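Succinyl-CoA ligase (ADP-forming) subunit alpha (Methanosaeta concilii, PDB 6HXI) belongs to the succinyl-CoA synthetase superfamily, joins a CoA-ligase region to a citrate synthase-like C-terminal region, and binds coenzyme A. Local coordinates at residues 10-14 with 36-40; 25-29 with 41-45. One frame throughout, in Å; residues are numbered along the deposited sequence.

Interaction 1 of 2, residues 10-14 with 36-40; sequences DINTK and KRSSP
The guanidinium of R37 lies against the backbone of the turn at 10-14 and meets two of its carbonyls in different ways. The I11 oxygen sits over the centre of one face, 3.1 Å from R37 CZ, where no N-H points at it. The T13 oxygen is near the edge and accepts from NH2 (R37 NH2 to T13 O, 3.1 Å), with the donor above the carbonyl plane; NH1 adds a weaker bond. Farther back, R37 CG packs on I11 CG1 at 3.7 Å as the two side chains run antiparallel alongside each other. K14 bends at chi2 (-74°), and its NZ reaches both P40 O (2.8 Å, in the carbonyl plane) and S39 OG (2.9 Å).

Further bonds position these groups. R37 NE donates to S39 O at 3.0 Å, which limits rotation of the guanidinium, and NH1 has its principal partner in A148 O. Across the turn, D10 N donates to T13 OG1 at 2.8 Å. Helix 22-34 closes in a Schellman motif at K36, which has positive phi, while D10 to T13 form a type I beta turn with an Asx turn at D10; the contact thus ties the loop leading into strand 15-18 to the helix-to-strand connection before strand 42-46.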
ATOM      1  N   ASP B  10     -51.999 -16.148 -13.007  1.00 56.80           N
ATOM      2  CA  ASP B  10     -52.817 -14.973 -12.776  1.00 57.78           C
ATOM      3  C   ASP B  10     -51.931 -13.824 -12.300  1.00 60.50           C
ATOM      4  O   ASP B  10     -50.693 -13.931 -12.293  1.00 57.44           O
ATOM      5  CB  ASP B  10     -53.994 -15.267 -11.817  1.00 61.79           C
ATOM      6  CG  ASP B  10     -53.638 -15.896 -10.476  1.00 76.70           C
ATOM      7  OD1 ASP B  10     -52.674 -15.414  -9.819  1.00 74.72           O
ATOM      8  OD2 ASP B  10     -54.379 -16.814 -10.036  1.00 89.22           O
ATOM      9  N   ILE B  11     -52.572 -12.727 -11.903  1.00 57.39           N
ATOM     10  CA  ILE B  11     -51.930 -11.520 -11.436  1.00 56.37           C
ATOM     11  C   ILE B  11     -51.275 -11.735 -10.056  1.00 58.56           C
ATOM     12  O   ILE B  11     -50.506 -10.888  -9.626  1.00 57.69           O
ATOM     13  CB  ILE B  11     -52.952 -10.349 -11.509  1.00 60.63           C
ATOM     14  CG1 ILE B  11     -52.228  -8.990 -11.600  1.00 61.27           C
ATOM     15  CG2 ILE B  11     -53.989 -10.399 -10.383  1.00 63.33           C
ATOM     16  CD1 ILE B  11     -52.840  -7.954 -12.565  1.00 70.71           C
ATOM     17  N   ASN B  12     -51.557 -12.872  -9.381  1.00 55.41           N
ATOM     18  CA  ASN B  12     -50.951 -13.188  -8.079  1.00 55.58           C
ATOM     19  C   ASN B  12     -49.858 -14.273  -8.169  1.00 56.35           C
ATOM     20  O   ASN B  12     -49.259 -14.631  -7.146  1.00 57.22           O
ATOM     21  CB  ASN B  12     -52.012 -13.546  -7.037  1.00 61.82           C
ATOM     22  CG  ASN B  12     -53.014 -12.446  -6.795  1.00 87.91           C
ATOM     23  OD1 ASN B  12     -52.679 -11.363  -6.301  1.00 80.83           O
ATOM     24  ND2 ASN B  12     -54.264 -12.699  -7.167  1.00 78.67           N
ATOM     25  N   THR B  13     -49.582 -14.770  -9.391  1.00 49.47           N
ATOM     26  CA  THR B  13     -48.537 -15.774  -9.663  1.00 47.05           C
ATOM     27  C   THR B  13     -47.141 -15.253  -9.290  1.00 47.30           C
ATOM     28  O   THR B  13     -46.751 -14.161  -9.698  1.00 45.54           O
ATOM     29  CB  THR B  13     -48.603 -16.203 -11.119  1.00 47.30           C
ATOM     30  OG1 THR B  13     -49.844 -16.866 -11.327  1.00 49.39           O
ATOM     31  CG2 THR B  13     -47.467 -17.107 -11.523  1.00 43.76           C
ATOM     32  N   LYS B  14     -46.427 -16.048  -8.499  1.00 44.09           N
ATOM     33  CA  LYS B  14     -45.058 -15.824  -8.049  1.00 43.07           C
ATOM     34  C   LYS B  14     -44.199 -16.968  -8.603  1.00 45.73           C
ATOM     35  O   LYS B  14     -44.634 -18.132  -8.651  1.00 45.95           O
ATOM     36  CB  LYS B  14     -44.989 -15.730  -6.516  1.00 45.80           C
ATOM     37  CG  LYS B  14     -45.557 -14.436  -5.960  1.00 52.80           C
ATOM     38  CD  LYS B  14     -44.638 -13.242  -6.204  1.00 54.39           C
ATOM     39  CE  LYS B  14     -45.014 -12.069  -5.339  1.00 71.65           C
ATOM     40  NZ  LYS B  14     -43.927 -11.061  -5.295  1.00 83.30           N
ATOM     41  N   LYS B  36     -49.538  -3.062 -14.243  1.00 50.61           N
ATOM     42  CA  LYS B  36     -49.925  -2.399 -12.997  1.00 52.56           C
ATOM     43  C   LYS B  36     -50.047  -3.397 -11.844  1.00 57.32           C
ATOM     44  O   LYS B  36     -50.862  -3.194 -10.942  1.00 60.40           O
ATOM     45  CB  LYS B  36     -51.206  -1.531 -13.173  1.00 56.99           C
ATOM     46  CG  LYS B  36     -51.098  -0.473 -14.265  1.00 75.10           C
ATOM     47  CD  LYS B  36     -52.199   0.575 -14.144  1.00 91.53           C
ATOM     48  CE  LYS B  36     -51.670   1.988 -14.307  1.00105.42           C
ATOM     49  NZ  LYS B  36     -50.747   2.397 -13.200  1.00112.01           N
ATOM     50  N   ARG B  37     -49.232  -4.471 -11.871  1.00 51.08           N
ATOM     51  CA  ARG B  37     -49.205  -5.496 -10.833  1.00 51.10           C
ATOM     52  C   ARG B  37     -48.775  -4.894  -9.508  1.00 57.52           C
ATOM     53  O   ARG B  37     -47.960  -3.962  -9.483  1.00 56.19           O
ATOM     54  CB  ARG B  37     -48.247  -6.650 -11.198  1.00 47.89           C
ATOM     55  CG  ARG B  37     -48.836  -7.693 -12.143  1.00 57.31           C
ATOM     56  CD  ARG B  37     -47.961  -8.941 -12.261  1.00 57.92           C
ATOM     57  NE  ARG B  37     -47.606  -9.489 -10.948  1.00 57.86           N
ATOM     58  CZ  ARG B  37     -47.600 -10.780 -10.637  1.00 60.04           C
ATOM     59  NH1 ARG B  37     -47.927 -11.692 -11.548  1.00 42.36           N
ATOM     60  NH2 ARG B  37     -47.289 -11.168  -9.409  1.00 44.91           N
ATOM     61  N   SER B  38     -49.333  -5.419  -8.408  1.00 57.81           N
ATOM     62  CA  SER B  38     -49.005  -4.942  -7.065  1.00 59.63           C
ATOM     63  C   SER B  38     -47.606  -5.378  -6.687  1.00 62.72           C
ATOM     64  O   SER B  38     -46.827  -4.572  -6.178  1.00 62.60           O
ATOM     65  CB  SER B  38     -50.029  -5.423  -6.037  1.00 66.45           C
ATOM     66  OG  SER B  38     -50.399  -6.783  -6.216  1.00 77.48           O
ATOM     67  N   SER B  39     -47.264  -6.628  -7.006  1.00 57.96           N
ATOM     68  CA  SER B  39     -45.949  -7.170  -6.683  1.00 56.75           C
ATOM     69  C   SER B  39     -45.216  -7.754  -7.907  1.00 53.79           C
ATOM     70  O   SER B  39     -45.871  -8.222  -8.847  1.00 52.88           O
ATOM     71  CB  SER B  39     -46.085  -8.242  -5.595  1.00 63.69           C
ATOM     72  OG  SER B  39     -44.895  -8.362  -4.828  1.00 75.66           O
ATOM     73  N   PRO B  40     -43.860  -7.825  -7.881  1.00 46.66           N
ATOM     74  CA  PRO B  40     -43.145  -8.504  -8.973  1.00 44.82           C
ATOM     75  C   PRO B  40     -43.560  -9.984  -9.072  1.00 50.87           C
ATOM     76  O   PRO B  40     -43.913 -10.604  -8.065  1.00 52.01           O
ATOM     77  CB  PRO B  40     -41.684  -8.390  -8.536  1.00 44.74           C
ATOM     78  CG  PRO B  40     -41.649  -7.209  -7.628  1.00 49.11           C
ATOM     79  CD  PRO B  40     -42.905  -7.339  -6.858  1.00 46.49           C
TER

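Interaction 2 of 2, residues 25-29 with 41-45; sequences IQRML and SISAI
I42 directs its CD1 methyl into the face of the helix formed by I25, M28 and L29, and this methyl is the centre of the contact. I42 CD1 lies 3.8 Å from M28 CB and 4.0 Å from I25 CG2, with L29 CG a little farther off. The I25 and M28 side chains each cross that of I42 at about a right angle. The extended shape of I42, with CG1 anti to the carbonyl carbon (chi1 -60°) and CD1 carried on outward (chi2 167°), brings the methyl close to the helix backbone as well, I42 CD1 being 3.8 Å from I25 O. That oxygen is already engaged by L29 N in the helical ladder.

I25 also serves I45. Its CD1 reaches I45 CG1 at 3.8 Å, again with the two side chains nearly perpendicular, while CG2 remains beside I42. M28 turns back at its last torsion (chi3 72°), which lays M28 CE against I42 CG1 at 3.9 Å and near S41 OG. The serine hydroxyl is the polar margin of this apolar patch: a water donates to S41 OG at 3.0 Å and weakly to M28 O, and the same hydroxyl is also hydrogen-bonded to the D32 carboxylate (OD2).

All six touching residues are buried. Strand 15-18, helix 22-34 and strand 42-46 form a beta-alpha-beta unit, and here the helix packs on the second strand of that unit. V17 of the first strand touches I25, M28 and I42, while L65 of strand 61-68 meets I25, I42 and I45. H54 of strand 52-58 touches I25 and I45, and A56 of the same strand touches L29.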
ATOM      1  N   ILE B  25     -35.103 -11.860 -16.706  1.00 31.96           N
ATOM      2  CA  ILE B  25     -35.564 -11.376 -15.407  1.00 31.28           C
ATOM      3  C   ILE B  25     -36.149  -9.969 -15.591  1.00 35.14           C
ATOM      4  O   ILE B  25     -37.295  -9.735 -15.177  1.00 34.08           O
ATOM      5  CB  ILE B  25     -34.448 -11.411 -14.330  1.00 32.65           C
ATOM      6  CG1 ILE B  25     -34.119 -12.863 -13.927  1.00 32.79           C
ATOM      7  CG2 ILE B  25     -34.837 -10.591 -13.103  1.00 31.33           C
ATOM      8  CD1 ILE B  25     -32.635 -13.073 -13.416  1.00 40.20           C
ATOM      9  N   GLN B  26     -35.372  -9.057 -16.236  1.00 30.83           N
ATOM     10  CA  GLN B  26     -35.826  -7.692 -16.494  1.00 32.09           C
ATOM     11  C   GLN B  26     -37.125  -7.633 -17.328  1.00 38.35           C
ATOM     12  O   GLN B  26     -37.989  -6.810 -17.029  1.00 39.82           O
ATOM     13  CB  GLN B  26     -34.718  -6.808 -17.117  1.00 32.64           C
ATOM     14  CG  GLN B  26     -35.088  -5.307 -17.132  1.00 35.04           C
ATOM     15  CD  GLN B  26     -35.363  -4.776 -15.741  1.00 47.37           C
ATOM     16  OE1 GLN B  26     -34.447  -4.544 -14.947  1.00 44.07           O
ATOM     17  NE2 GLN B  26     -36.630  -4.620 -15.388  1.00 44.49           N
ATOM     18  N   ARG B  27     -37.266  -8.511 -18.336  1.00 34.93           N
ATOM     19  CA  ARG B  27     -38.449  -8.576 -19.202  1.00 34.05           C
ATOM     20  C   ARG B  27     -39.685  -8.917 -18.386  1.00 38.66           C
ATOM     21  O   ARG B  27     -40.721  -8.265 -18.547  1.00 37.85           O
ATOM     22  CB  ARG B  27     -38.250  -9.590 -20.344  1.00 32.35           C
ATOM     23  CG  ARG B  27     -37.266  -9.097 -21.386  1.00 36.73           C
ATOM     24  CD  ARG B  27     -37.440  -9.776 -22.702  1.00 46.69           C
ATOM     25  NE  ARG B  27     -36.720  -9.049 -23.740  1.00 48.24           N
ATOM     26  CZ  ARG B  27     -35.560  -9.437 -24.245  1.00 61.82           C
ATOM     27  NH1 ARG B  27     -34.972  -8.723 -25.190  1.00 47.47           N
ATOM     28  NH2 ARG B  27     -34.970 -10.538 -23.800  1.00 55.73           N
ATOM     29  N   MET B  28     -39.565  -9.912 -17.474  1.00 35.79           N
ATOM     30  CA  MET B  28     -40.677 -10.311 -16.613  1.00 35.78           C
ATOM     31  C   MET B  28     -41.128  -9.139 -15.724  1.00 37.38           C
ATOM     32  O   MET B  28     -42.310  -8.795 -15.707  1.00 34.03           O
ATOM     33  CB  MET B  28     -40.322 -11.553 -15.782  1.00 37.60           C
ATOM     34  CG  MET B  28     -40.305 -12.813 -16.607  1.00 40.44           C
ATOM     35  SD  MET B  28     -39.807 -14.293 -15.700  1.00 43.47           S
ATOM     36  CE  MET B  28     -41.245 -14.560 -14.686  1.00 39.59           C
ATOM     37  N   LEU B  29     -40.167  -8.471 -15.060  1.00 32.72           N
ATOM     38  CA  LEU B  29     -40.440  -7.336 -14.187  1.00 32.73           C
ATOM     39  C   LEU B  29     -41.063  -6.169 -14.941  1.00 38.66           C
ATOM     40  O   LEU B  29     -41.986  -5.528 -14.425  1.00 38.27           O
ATOM     41  CB  LEU B  29     -39.165  -6.880 -13.461  1.00 32.59           C
ATOM     42  CG  LEU B  29     -38.592  -7.875 -12.475  1.00 36.99           C
ATOM     43  CD1 LEU B  29     -37.191  -7.460 -12.035  1.00 36.31           C
ATOM     44  CD2 LEU B  29     -39.509  -8.034 -11.275  1.00 37.94           C
ATOM     45  N   SER B  41     -43.536 -10.543 -10.275  1.00 46.93           N
ATOM     46  CA  SER B  41     -43.911 -11.945 -10.507  1.00 46.67           C
ATOM     47  C   SER B  41     -42.793 -12.936 -10.108  1.00 48.40           C
ATOM     48  O   SER B  41     -42.981 -14.136 -10.271  1.00 49.41           O
ATOM     49  CB  SER B  41     -44.245 -12.150 -11.978  1.00 49.53           C
ATOM     50  OG  SER B  41     -43.104 -11.888 -12.780  1.00 53.13           O
ATOM     51  N   ILE B  42     -41.630 -12.430  -9.650  1.00 40.23           N
ATOM     52  CA  ILE B  42     -40.457 -13.224  -9.304  1.00 37.42           C
ATOM     53  C   ILE B  42     -40.169 -13.101  -7.813  1.00 40.83           C
ATOM     54  O   ILE B  42     -39.886 -12.002  -7.338  1.00 40.34           O
ATOM     55  CB  ILE B  42     -39.218 -12.788 -10.137  1.00 38.03           C
ATOM     56  CG1 ILE B  42     -39.458 -12.958 -11.659  1.00 37.16           C
ATOM     57  CG2 ILE B  42     -37.938 -13.492  -9.654  1.00 34.63           C
ATOM     58  CD1 ILE B  42     -38.384 -12.244 -12.549  1.00 31.75           C
ATOM     59  N   SER B  43     -40.204 -14.232  -7.099  1.00 36.62           N
ATOM     60  CA  SER B  43     -39.893 -14.294  -5.674  1.00 36.80           C
ATOM     61  C   SER B  43     -38.367 -14.427  -5.517  1.00 40.69           C
ATOM     62  O   SER B  43     -37.787 -13.750  -4.668  1.00 39.83           O
ATOM     63  CB  SER B  43     -40.602 -15.481  -5.026  1.00 41.31           C
ATOM     64  OG  SER B  43     -41.997 -15.265  -4.914  1.00 52.15           O
ATOM     65  N   ALA B  44     -37.713 -15.297  -6.341  1.00 36.35           N
ATOM     66  CA  ALA B  44     -36.261 -15.504  -6.266  1.00 35.85           C
ATOM     67  C   ALA B  44     -35.656 -15.997  -7.572  1.00 39.29           C
ATOM     68  O   ALA B  44     -36.355 -16.516  -8.451  1.00 40.31           O
ATOM     69  CB  ALA B  44     -35.908 -16.487  -5.137  1.00 36.79           C
ATOM     70  N   ILE B  45     -34.335 -15.870  -7.666  1.00 34.12           N
ATOM     71  CA  ILE B  45     -33.545 -16.386  -8.770  1.00 32.22           C
ATOM     72  C   ILE B  45     -32.807 -17.596  -8.222  1.00 38.77           C
ATOM     73  O   ILE B  45     -32.376 -17.575  -7.067  1.00 40.21           O
ATOM     74  CB  ILE B  45     -32.582 -15.324  -9.332  1.00 34.02           C
ATOM     75  CG1 ILE B  45     -33.366 -14.087  -9.817  1.00 36.55           C
ATOM     76  CG2 ILE B  45     -31.694 -15.882 -10.447  1.00 29.65           C
ATOM     77  CD1 ILE B  45     -32.720 -12.841  -9.438  1.00 42.43           C
TER
HETATM   78  O   HOH W   1     -44.294 -11.577 -15.533  1.00 42.82           O

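Overall arrangement
The segments of the two interactions alternate along the chain, in and beside one beta-alpha-beta unit, with centres 11 Å apart. Interaction 1 joins the loops entering strands 15-18 and 42-46, whereas interaction 2 is the buried packing of the intervening helix on the second strand. They meet directly: P40 CB lies 3.5 Å from L29 CD2, and K14 CB is 3.4 Å from S43 OG. D32 links them as well, since it hydrogen-bonds S41 and makes a long, weak ion pair with R37. Bound coenzyme A is about 11 Å from the I25 side chain of interaction 2, too far for direct contact with it; Q21, just before helix 22-34, belongs to its pocket.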